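Local coordinates for adhesion G-protein coupled receptor G6 (Danio rerio, PDB 6V55) that probably acts as an adhesion G-protein coupled receptor in myelination, its large calcium-binding extracellular region mediating contact with partners outside the cell, at residues I45-F50 with L77-L82; V115-Q120 with W299-W304; S191-D196 with S236-Y241; T692-V697 with I718-Y723. One frame throughout, in Å; residues are numbered along the deposited sequence.

Contact 1. Residues I45-F50 with L77-L82; sequences ITFLDF and LTANGL
Phe47 and Phe50 both lay a ring face on the methyl of Ala79, in the CUB beta-sandwich, where the loop from strand 71-74 of one sheet to strand 83-85 of the other folds over strand 41-51. This is the tight part. Ala79 CB stands 3.6 Å from the centroid of the Phe50 ring, almost on its normal, and 4.0 Å from that of Phe47, so one small side chain serves two rings that approach it from roughly perpendicular directions. Phe50 gets there with CG anti to its own N (chi1 -178°); Phe74 and Val63 of the other sheet add to its packing. With an alanine in place of Phe50, the methyl of Ala79 would probably lose one of its two aromatic faces and a gap would open beneath the turn from Leu77 to Asn80. Outward, the contact is looser and polar. The Asp49 carboxylate and the Asn80 amide have their planes nearly perpendicular (86°), and Asp49 OD2 turns instead to a salt bridge with Lys104 and a hydrogen bond with Tyr21. The exposed Leu77 merely brings CD2 to 3.5 Å from Phe50 O. At the far end of the loop, Phe47 N donates to Leu82 O over 3.1 Å, nearly along the C=O axis.

Contact 2. Residues V115-Q120 with W299-W304; sequences VTLRNQ and WDHSYW
Leu117 and Trp299 both swing CG roughly anti to their backbone N (chi1 -152° and -158°), and this drives the leucine branch onto the indole, the two side chains crossing at about a right angle. Leu117 CG stands 3.5 Å from the centroid of the five-membered ring of Trp299, close to its normal, in a CH-pi contact. Its two methyls then part company. CD1 comes over a face of the His301 imidazole, 4.0 Å from the ring centroid and 30° off the normal, while CD2 reaches 3.6 Å to Trp304 CD1 and also touches the backbone N of Asp300. Leu117 is thus wedged among three aromatic side chains. The two segments are loops, each with a short 3-10 turn: 115-120 runs from the last strand of the CUB sandwich to strand 122-123, at the edge of the six-stranded sheet in the pentraxin-like domain, and 299-304 lies near the C-terminal end of that same domain. Trp299 NE1 makes a weak hydrogen bond of 3.5 Å to Gln120 O, and Leu117 O lies 2.8 Å from NE1. Tyr271 meets the Trp299 ring nearly perpendicularly and bonds through its hydroxyl to Arg118 O. The Arg118 chain bends at chi3 and slides past Trp299 in the opposite direction, bringing the guanidinium face over Trp299 O, 3.8 Å from the plane of the group; NH2 of Arg118 is held by a salt bridge to Asp298. His301 NE2 approaches Val115 O to 3.0 Å.

Contact 3. Residues S191-D196 with S236-Y241; sequences SYCSVD and SASQIY
The Cys193-Cys235 disulfide of the pentraxin-like domain sets the scene here, bringing Ser191 and Cys193 up against Ala237, Ser238 and Tyr241. Cys193 SG lies 3.8 Å from Ser238 CB, so the sulfur that bonds to Cys235 also rests on the turn just after it. Ser191 does most of the remaining touching: its CB is 3.9 Å from Ala237 CB, and its OG is 3.7 Å from Tyr241 CE2, meeting that ring obliquely. With chi1 at 57°, Ser191 OG sits between its own N and carbonyl carbon and hydrogen-bonds to Ile188 O. In the concanavalin-like sandwich, strand 191-194 is the outermost strand of the five-stranded sheet, and strand 229-234, which leads into Cys235, is the outermost strand of the six-stranded one; the disulfide and this contact therefore join the two sheets at their edges. Ser238 is buried, and its OG has two partners, Trp215 NE1 from strand 209-216 and the backbone O of Cys235, which fix the rotation of the hydroxyl.

Contact 4. Residues T692-V697 with I718-Y723; sequences TLNSYV and IAHLEY
Asn694 and Glu722 carry the polar side of the contact. Glu722 N donates to Asn694 OD1 at 3.2 Å and nearly straight (167°), but the donor arrives broadside to the C=O and tilted out of its plane. Asn694 CG is anti to the backbone N (chi1 -172°), and ND2 ends 3.4 Å from Glu722 CG, the side chains crossing at about a right angle. With an alanine here, Glu722 N would probably lose its side-chain acceptor, and the turn through Leu721 and Glu722 would be freer to shift. His720 sets CB against Asn694 OD1, its imidazole held by Thr761 OG1 and Ser758 O. Ser695 OG donates to Tyr696 O at 2.8 Å, in the carbonyl plane on a lone pair, and Ile718 CG2 comes to 3.3 Å from this Ser695 OG. In the GAIN domain, these residues join the loop entering strand 697-701 of one sheet to the end of strand 714-719 of the other; a bound peptide, probably the tethered agonist as in related receptors, hydrogen-bonds to the backbone of Asn694 and packs on Leu693. Apolar contacts follow. Leu721 CD2 lies over one face of the Tyr696 ring, 3.6 Å from its centroid, a CH-pi contact; Phe676 also meets this ring. Ile718 CG2 packs 3.9 Å from Tyr696 CB.

How the contacts relate
From the N terminus, contact 1 comes first, closing a loop of 26 residues inside the CUB domain and linking its two sheets. The chain then leaves that sandwich through 115-120, which opens contact 2; this closes only after 178 residues and ties the entry of the pentraxin-like domain to its C-terminal end. Contact 3 is nested within that long loop and joins the two sheets at their edges, with its centre about 31 Å from that of contact 2. Contact 4 follows in series, closing 20 residues in the GAIN domain, and its centre lies about 103 Å from that of contact 3. None of the four cross along the chain, and none touch.

Contact 1. Residues I45-F50 with L77-L82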
# COMPACT_ATOMS: atom_id res chain seq x y z
N ILE A 45 5.11 6.59 9.97
CA ILE A 45 5.23 5.18 9.65
C ILE A 45 6.70 4.84 9.48
O ILE A 45 7.55 5.70 9.25
CB ILE A 45 4.43 4.74 8.40
CG1 ILE A 45 5.06 5.31 7.12
CG2 ILE A 45 2.96 5.10 8.52
CD1 ILE A 45 4.44 4.76 5.85
N THR A 46 7.00 3.56 9.62
CA THR A 46 8.35 3.04 9.41
C THR A 46 8.18 1.68 8.77
O THR A 46 7.43 0.83 9.27
CB THR A 46 9.13 2.95 10.74
OG1 THR A 46 9.56 4.26 11.15
CG2 THR A 46 10.35 2.02 10.61
N PHE A 47 8.82 1.48 7.63
CA PHE A 47 8.85 0.17 7.00
C PHE A 47 9.88 -0.68 7.73
O PHE A 47 11.07 -0.38 7.69
CB PHE A 47 9.20 0.29 5.53
CG PHE A 47 8.14 0.96 4.68
CD1 PHE A 47 7.26 0.18 3.94
CD2 PHE A 47 8.04 2.34 4.61
CE1 PHE A 47 6.29 0.77 3.15
CE2 PHE A 47 7.07 2.95 3.84
CZ PHE A 47 6.20 2.16 3.10
N LEU A 48 9.45 -1.72 8.43
CA LEU A 48 10.41 -2.60 9.07
C LEU A 48 11.03 -3.57 8.08
O LEU A 48 12.12 -4.11 8.35
CB LEU A 48 9.72 -3.37 10.19
CG LEU A 48 8.92 -2.47 11.16
CD1 LEU A 48 8.07 -3.28 12.16
CD2 LEU A 48 9.88 -1.56 11.88
N ASP A 49 10.38 -3.79 6.94
CA ASP A 49 10.75 -4.75 5.91
C ASP A 49 9.89 -4.43 4.69
O ASP A 49 8.75 -4.02 4.85
CB ASP A 49 10.49 -6.19 6.36
CG ASP A 49 11.15 -7.20 5.47
OD1 ASP A 49 12.00 -6.77 4.65
OD2 ASP A 49 10.81 -8.41 5.56
N PHE A 50 10.46 -4.61 3.49
CA PHE A 50 9.76 -4.22 2.25
C PHE A 50 10.43 -4.91 1.07
O PHE A 50 11.58 -4.57 0.74
CB PHE A 50 9.79 -2.69 2.04
CG PHE A 50 9.05 -2.20 0.79
CD1 PHE A 50 9.72 -2.03 -0.44
CD2 PHE A 50 7.72 -1.84 0.87
CE1 PHE A 50 9.05 -1.59 -1.56
CE2 PHE A 50 7.05 -1.37 -0.24
CZ PHE A 50 7.72 -1.25 -1.46
N LEU A 77 12.89 -2.74 -3.65
CA LEU A 77 13.37 -2.66 -2.28
C LEU A 77 13.39 -1.23 -1.76
O LEU A 77 13.92 -1.00 -0.66
CB LEU A 77 14.76 -3.26 -2.17
CG LEU A 77 14.68 -4.78 -2.18
CD1 LEU A 77 15.85 -5.35 -2.95
CD2 LEU A 77 14.65 -5.30 -0.74
N THR A 78 12.82 -0.27 -2.50
CA THR A 78 13.22 1.12 -2.33
C THR A 78 12.63 1.76 -1.08
O THR A 78 13.16 2.77 -0.62
CB THR A 78 12.82 1.95 -3.56
OG1 THR A 78 11.39 1.99 -3.67
CG2 THR A 78 13.39 1.33 -4.82
N ALA A 79 11.60 1.18 -0.50
CA ALA A 79 10.97 1.76 0.67
C ALA A 79 11.44 1.12 1.96
O ALA A 79 10.85 1.42 3.00
CB ALA A 79 9.45 1.64 0.59
N ASN A 80 12.51 0.30 1.93
CA ASN A 80 12.77 -0.66 3.00
C ASN A 80 13.24 0.00 4.29
O ASN A 80 12.68 -0.25 5.35
CB ASN A 80 13.79 -1.70 2.54
CG ASN A 80 14.23 -2.60 3.67
OD1 ASN A 80 13.50 -3.50 4.10
ND2 ASN A 80 15.43 -2.34 4.18
N GLY A 81 14.26 0.85 4.24
CA GLY A 81 14.67 1.47 5.49
C GLY A 81 13.99 2.79 5.83
O GLY A 81 14.55 3.58 6.60
N LEU A 82 12.80 3.04 5.31
CA LEU A 82 12.25 4.39 5.23
C LEU A 82 11.31 4.73 6.38
O LEU A 82 10.63 3.87 6.95
CB LEU A 82 11.51 4.56 3.91
CG LEU A 82 12.33 5.22 2.79
CD1 LEU A 82 13.60 4.42 2.43
CD2 LEU A 82 11.43 5.44 1.58

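Contact 2. Residues V115-Q120 with W299-W304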
# COMPACT_ATOMS: atom_id res chain seq x y z
N VAL A 115 2.82 16.92 17.40
CA VAL A 115 3.54 18.04 16.78
C VAL A 115 4.34 18.73 17.88
O VAL A 115 3.88 18.85 19.03
CB VAL A 115 2.54 18.97 16.06
CG1 VAL A 115 1.36 19.30 16.94
CG2 VAL A 115 3.18 20.27 15.58
N THR A 116 5.61 19.04 17.57
CA THR A 116 6.53 19.71 18.48
C THR A 116 5.97 21.07 18.94
O THR A 116 5.14 21.71 18.28
CB THR A 116 7.90 19.94 17.82
OG1 THR A 116 7.76 20.86 16.72
CG2 THR A 116 8.49 18.67 17.31
N LEU A 117 6.43 21.48 20.13
CA LEU A 117 6.08 22.78 20.66
C LEU A 117 6.66 23.92 19.85
O LEU A 117 6.06 25.00 19.80
CB LEU A 117 6.53 22.87 22.12
CG LEU A 117 5.76 23.79 23.06
CD1 LEU A 117 4.26 23.80 22.76
CD2 LEU A 117 5.99 23.47 24.55
N ARG A 118 7.77 23.69 19.13
CA ARG A 118 8.38 24.71 18.28
C ARG A 118 7.67 24.91 16.94
O ARG A 118 8.15 25.71 16.13
CB ARG A 118 9.85 24.37 18.05
CG ARG A 118 10.74 24.81 19.18
CD ARG A 118 12.19 24.66 18.79
NE ARG A 118 12.88 23.78 19.72
CZ ARG A 118 13.53 24.20 20.80
NH1 ARG A 118 13.59 25.49 21.10
NH2 ARG A 118 14.12 23.31 21.58
N ASN A 119 6.59 24.19 16.68
CA ASN A 119 5.66 24.50 15.60
C ASN A 119 4.38 25.10 16.13
O ASN A 119 3.37 25.09 15.43
CB ASN A 119 5.33 23.24 14.78
CG ASN A 119 6.45 22.85 13.83
OD1 ASN A 119 6.89 23.67 13.00
ND2 ASN A 119 6.94 21.62 13.96
N GLN A 120 4.38 25.58 17.37
CA GLN A 120 3.17 26.09 17.99
C GLN A 120 3.44 27.40 18.73
O GLN A 120 4.50 27.57 19.34
CB GLN A 120 2.56 25.06 18.97
CG GLN A 120 2.01 23.80 18.33
CD GLN A 120 1.78 22.70 19.32
OE1 GLN A 120 2.65 22.43 20.14
NE2 GLN A 120 0.63 22.04 19.24
N TRP A 299 11.41 24.69 25.10
CA TRP A 299 10.14 24.71 24.39
C TRP A 299 9.91 23.37 23.72
O TRP A 299 10.26 23.15 22.56
CB TRP A 299 10.11 25.83 23.37
CG TRP A 299 8.74 26.28 22.94
CD1 TRP A 299 8.26 26.29 21.67
CD2 TRP A 299 7.73 26.92 23.76
NE1 TRP A 299 7.00 26.84 21.64
CE2 TRP A 299 6.65 27.23 22.90
CE3 TRP A 299 7.62 27.21 25.12
CZ2 TRP A 299 5.48 27.81 23.37
CZ3 TRP A 299 6.44 27.81 25.58
CH2 TRP A 299 5.39 28.09 24.70
N ASP A 300 9.27 22.49 24.47
CA ASP A 300 9.23 21.07 24.21
C ASP A 300 8.19 20.55 25.18
O ASP A 300 8.18 20.97 26.34
CB ASP A 300 10.61 20.43 24.44
CG ASP A 300 10.71 19.03 23.90
OD1 ASP A 300 10.03 18.12 24.45
OD2 ASP A 300 11.48 18.85 22.94
N HIS A 301 7.32 19.66 24.69
CA HIS A 301 6.10 19.32 25.41
C HIS A 301 6.35 18.58 26.71
O HIS A 301 5.55 18.73 27.64
CB HIS A 301 5.20 18.47 24.53
CG HIS A 301 4.48 19.25 23.49
ND1 HIS A 301 3.32 19.95 23.76
CD2 HIS A 301 4.73 19.42 22.17
CE1 HIS A 301 2.89 20.53 22.65
NE2 HIS A 301 3.73 20.22 21.67
N SER A 302 7.48 17.86 26.82
CA SER A 302 7.83 17.16 28.05
C SER A 302 8.15 18.10 29.22
O SER A 302 8.11 17.66 30.37
CB SER A 302 9.04 16.25 27.79
OG SER A 302 10.12 16.96 27.21
N TYR A 303 8.43 19.39 28.95
CA TYR A 303 8.75 20.40 29.96
C TYR A 303 7.53 21.16 30.49
O TYR A 303 7.66 21.88 31.48
CB TYR A 303 9.73 21.43 29.39
CG TYR A 303 11.15 20.94 29.11
CD1 TYR A 303 11.47 20.28 27.94
CD2 TYR A 303 12.18 21.19 30.02
CE1 TYR A 303 12.77 19.85 27.68
CE2 TYR A 303 13.49 20.76 29.77
CZ TYR A 303 13.77 20.10 28.60
OH TYR A 303 15.06 19.70 28.36
N TRP A 304 6.35 21.03 29.85
CA TRP A 304 5.22 21.93 30.09
C TRP A 304 3.92 21.16 30.29
O TRP A 304 3.77 20.01 29.87
CB TRP A 304 5.02 22.91 28.91
CG TRP A 304 6.15 23.87 28.67
CD1 TRP A 304 7.26 23.68 27.89
CD2 TRP A 304 6.27 25.19 29.22
NE1 TRP A 304 8.07 24.80 27.92
CE2 TRP A 304 7.48 25.74 28.73
CE3 TRP A 304 5.47 25.95 30.08
CZ2 TRP A 304 7.90 27.02 29.07
CZ3 TRP A 304 5.90 27.22 30.42
CH2 TRP A 304 7.10 27.74 29.92

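Contact 3. Residues S191-D196 with S236-Y241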
# COMPACT_ATOMS: atom_id res chain seq x y z
N SER A 191 12.84 43.05 44.41
CA SER A 191 13.29 44.30 43.83
C SER A 191 12.75 44.45 42.42
O SER A 191 12.21 43.52 41.82
CB SER A 191 14.82 44.38 43.83
OG SER A 191 15.36 43.27 43.12
N TYR A 192 12.92 45.65 41.87
CA TYR A 192 12.45 45.98 40.53
C TYR A 192 13.62 46.49 39.70
O TYR A 192 14.23 47.51 40.04
CB TYR A 192 11.35 47.03 40.58
CG TYR A 192 10.02 46.54 41.04
CD1 TYR A 192 9.01 46.21 40.12
CD2 TYR A 192 9.75 46.41 42.40
CE1 TYR A 192 7.77 45.75 40.57
CE2 TYR A 192 8.54 45.96 42.86
CZ TYR A 192 7.55 45.63 41.95
OH TYR A 192 6.37 45.21 42.47
N CYS A 193 13.92 45.78 38.62
CA CYS A 193 14.99 46.14 37.70
C CYS A 193 14.33 46.55 36.39
O CYS A 193 13.87 45.69 35.63
CB CYS A 193 15.96 44.98 37.52
SG CYS A 193 16.63 44.34 39.09
N SER A 194 14.26 47.86 36.14
CA SER A 194 13.59 48.36 34.94
C SER A 194 14.48 48.15 33.72
O SER A 194 15.68 48.45 33.74
CB SER A 194 13.23 49.83 35.09
OG SER A 194 13.30 50.47 33.82
N VAL A 195 13.89 47.60 32.66
CA VAL A 195 14.62 47.44 31.41
C VAL A 195 14.05 48.40 30.37
O VAL A 195 14.18 48.15 29.16
CB VAL A 195 14.54 45.99 30.91
CG1 VAL A 195 15.42 45.10 31.76
CG2 VAL A 195 13.11 45.49 30.90
N ASP A 196 13.44 49.51 30.84
CA ASP A 196 12.59 50.33 29.97
C ASP A 196 13.38 51.10 28.92
O ASP A 196 12.86 51.32 27.82
CB ASP A 196 11.72 51.29 30.78
CG ASP A 196 10.44 51.68 30.02
OD1 ASP A 196 10.41 52.77 29.39
OD2 ASP A 196 9.49 50.86 30.01
N SER A 236 21.58 47.19 41.19
CA SER A 236 22.37 46.92 42.40
C SER A 236 21.52 46.38 43.54
O SER A 236 22.06 45.69 44.41
CB SER A 236 23.09 48.19 42.87
OG SER A 236 22.20 49.01 43.60
N ALA A 237 20.20 46.65 43.54
CA ALA A 237 19.30 46.07 44.53
C ALA A 237 19.18 44.56 44.39
O ALA A 237 18.92 43.89 45.39
CB ALA A 237 17.90 46.70 44.41
N SER A 238 19.41 44.02 43.20
CA SER A 238 19.21 42.60 42.93
C SER A 238 20.37 41.72 43.37
O SER A 238 20.30 40.51 43.18
CB SER A 238 18.96 42.38 41.44
OG SER A 238 20.17 42.17 40.73
N GLN A 239 21.44 42.28 43.94
CA GLN A 239 22.56 41.44 44.37
C GLN A 239 22.34 40.84 45.76
O GLN A 239 23.21 40.11 46.24
CB GLN A 239 23.85 42.24 44.36
CG GLN A 239 23.97 43.26 43.25
CD GLN A 239 25.26 44.06 43.36
OE1 GLN A 239 25.25 45.24 43.75
NE2 GLN A 239 26.38 43.41 43.04
N ILE A 240 21.22 41.16 46.39
CA ILE A 240 20.82 40.63 47.68
C ILE A 240 20.05 39.30 47.55
O ILE A 240 20.05 38.48 48.47
CB ILE A 240 20.00 41.76 48.35
CG1 ILE A 240 20.91 42.96 48.53
CG2 ILE A 240 19.47 41.44 49.70
CD1 ILE A 240 22.17 42.68 49.34
N TYR A 241 19.45 39.04 46.40
CA TYR A 241 18.46 37.98 46.28
C TYR A 241 19.02 36.75 45.58
O TYR A 241 19.91 36.83 44.74
CB TYR A 241 17.22 38.47 45.55
CG TYR A 241 16.56 39.59 46.29
CD1 TYR A 241 15.89 39.36 47.49
CD2 TYR A 241 16.64 40.91 45.81
CE1 TYR A 241 15.30 40.41 48.19
CE2 TYR A 241 16.05 41.95 46.50
CZ TYR A 241 15.38 41.69 47.69
OH TYR A 241 14.79 42.73 48.37

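Contact 4. Residues T692-V697 with I718-Y723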
# COMPACT_ATOMS: atom_id res chain seq x y z
N THR A 692 -19.16 -44.05 -7.57
CA THR A 692 -18.24 -42.94 -7.33
C THR A 692 -16.81 -43.48 -7.26
O THR A 692 -16.59 -44.61 -6.81
CB THR A 692 -18.58 -42.16 -6.04
OG1 THR A 692 -18.14 -42.89 -4.88
CG2 THR A 692 -20.09 -41.87 -5.94
N LEU A 693 -15.86 -42.70 -7.76
CA LEU A 693 -14.45 -43.11 -7.72
C LEU A 693 -13.90 -42.80 -6.34
O LEU A 693 -13.68 -41.63 -5.98
CB LEU A 693 -13.64 -42.40 -8.81
CG LEU A 693 -12.10 -42.52 -8.76
CD1 LEU A 693 -11.59 -43.89 -9.23
CD2 LEU A 693 -11.44 -41.41 -9.56
N ASN A 694 -13.67 -43.84 -5.54
CA ASN A 694 -13.14 -43.68 -4.20
C ASN A 694 -11.72 -44.23 -4.15
O ASN A 694 -11.41 -45.24 -3.51
CB ASN A 694 -14.08 -44.34 -3.18
CG ASN A 694 -13.70 -44.03 -1.73
OD1 ASN A 694 -13.04 -44.84 -1.07
ND2 ASN A 694 -14.07 -42.85 -1.26
N SER A 695 -10.82 -43.52 -4.84
CA SER A 695 -9.44 -43.96 -4.99
C SER A 695 -8.57 -42.80 -5.41
O SER A 695 -9.05 -41.80 -5.94
CB SER A 695 -9.33 -45.07 -6.02
OG SER A 695 -8.08 -45.71 -5.90
N TYR A 696 -7.27 -42.96 -5.21
CA TYR A 696 -6.34 -42.18 -6.00
C TYR A 696 -6.24 -42.81 -7.38
O TYR A 696 -6.65 -43.94 -7.60
CB TYR A 696 -4.97 -42.12 -5.32
CG TYR A 696 -5.04 -41.46 -3.98
CD1 TYR A 696 -5.06 -40.07 -3.88
CD2 TYR A 696 -5.13 -42.20 -2.80
CE1 TYR A 696 -5.14 -39.43 -2.65
CE2 TYR A 696 -5.21 -41.57 -1.55
CZ TYR A 696 -5.21 -40.19 -1.50
OH TYR A 696 -5.30 -39.54 -0.29
N VAL A 697 -5.70 -42.06 -8.34
CA VAL A 697 -5.45 -42.63 -9.66
C VAL A 697 -3.96 -42.76 -9.84
O VAL A 697 -3.22 -41.78 -9.70
CB VAL A 697 -6.07 -41.78 -10.78
CG1 VAL A 697 -5.91 -42.52 -12.09
CG2 VAL A 697 -7.53 -41.55 -10.47
N ILE A 718 -4.13 -49.66 -4.92
CA ILE A 718 -4.37 -48.25 -4.63
C ILE A 718 -5.10 -48.14 -3.30
O ILE A 718 -6.03 -48.90 -3.03
CB ILE A 718 -5.15 -47.50 -5.74
CG1 ILE A 718 -4.84 -48.03 -7.13
CG2 ILE A 718 -4.79 -46.04 -5.71
CD1 ILE A 718 -5.74 -47.50 -8.19
N ALA A 719 -4.67 -47.18 -2.48
CA ALA A 719 -5.35 -46.86 -1.23
C ALA A 719 -6.65 -46.13 -1.52
O ALA A 719 -6.73 -45.32 -2.44
CB ALA A 719 -4.46 -46.00 -0.35
N HIS A 720 -7.67 -46.42 -0.71
CA HIS A 720 -8.96 -45.75 -0.84
C HIS A 720 -8.88 -44.32 -0.34
O HIS A 720 -7.98 -43.94 0.42
CB HIS A 720 -10.03 -46.49 -0.05
CG HIS A 720 -10.21 -47.91 -0.46
ND1 HIS A 720 -10.70 -48.88 0.39
CD2 HIS A 720 -9.98 -48.53 -1.64
CE1 HIS A 720 -10.77 -50.03 -0.25
NE2 HIS A 720 -10.34 -49.85 -1.48
N LEU A 721 -9.84 -43.50 -0.79
CA LEU A 721 -9.95 -42.17 -0.22
C LEU A 721 -10.65 -42.23 1.14
O LEU A 721 -10.19 -41.61 2.10
CB LEU A 721 -10.69 -41.25 -1.18
CG LEU A 721 -9.95 -40.95 -2.49
CD1 LEU A 721 -10.80 -40.18 -3.49
CD2 LEU A 721 -8.69 -40.19 -2.23
N GLU A 722 -11.75 -42.98 1.24
CA GLU A 722 -12.50 -43.13 2.48
C GLU A 722 -12.59 -44.60 2.87
O GLU A 722 -12.45 -45.50 2.03
CB GLU A 722 -13.91 -42.56 2.36
CG GLU A 722 -14.00 -41.21 1.68
CD GLU A 722 -15.43 -40.78 1.49
OE1 GLU A 722 -15.72 -40.16 0.45
OE2 GLU A 722 -16.25 -41.07 2.40
N TYR A 723 -12.83 -44.83 4.16
CA TYR A 723 -13.09 -46.17 4.68
C TYR A 723 -14.40 -46.70 4.13
O TYR A 723 -15.34 -45.94 3.87
CB TYR A 723 -13.12 -46.12 6.22
CG TYR A 723 -13.23 -47.46 6.94
CD1 TYR A 723 -12.08 -48.17 7.33
CD2 TYR A 723 -14.48 -48.00 7.28
CE1 TYR A 723 -12.18 -49.39 8.00
CE2 TYR A 723 -14.58 -49.21 7.95
CZ TYR A 723 -13.44 -49.90 8.31
OH TYR A 723 -13.56 -51.10 8.97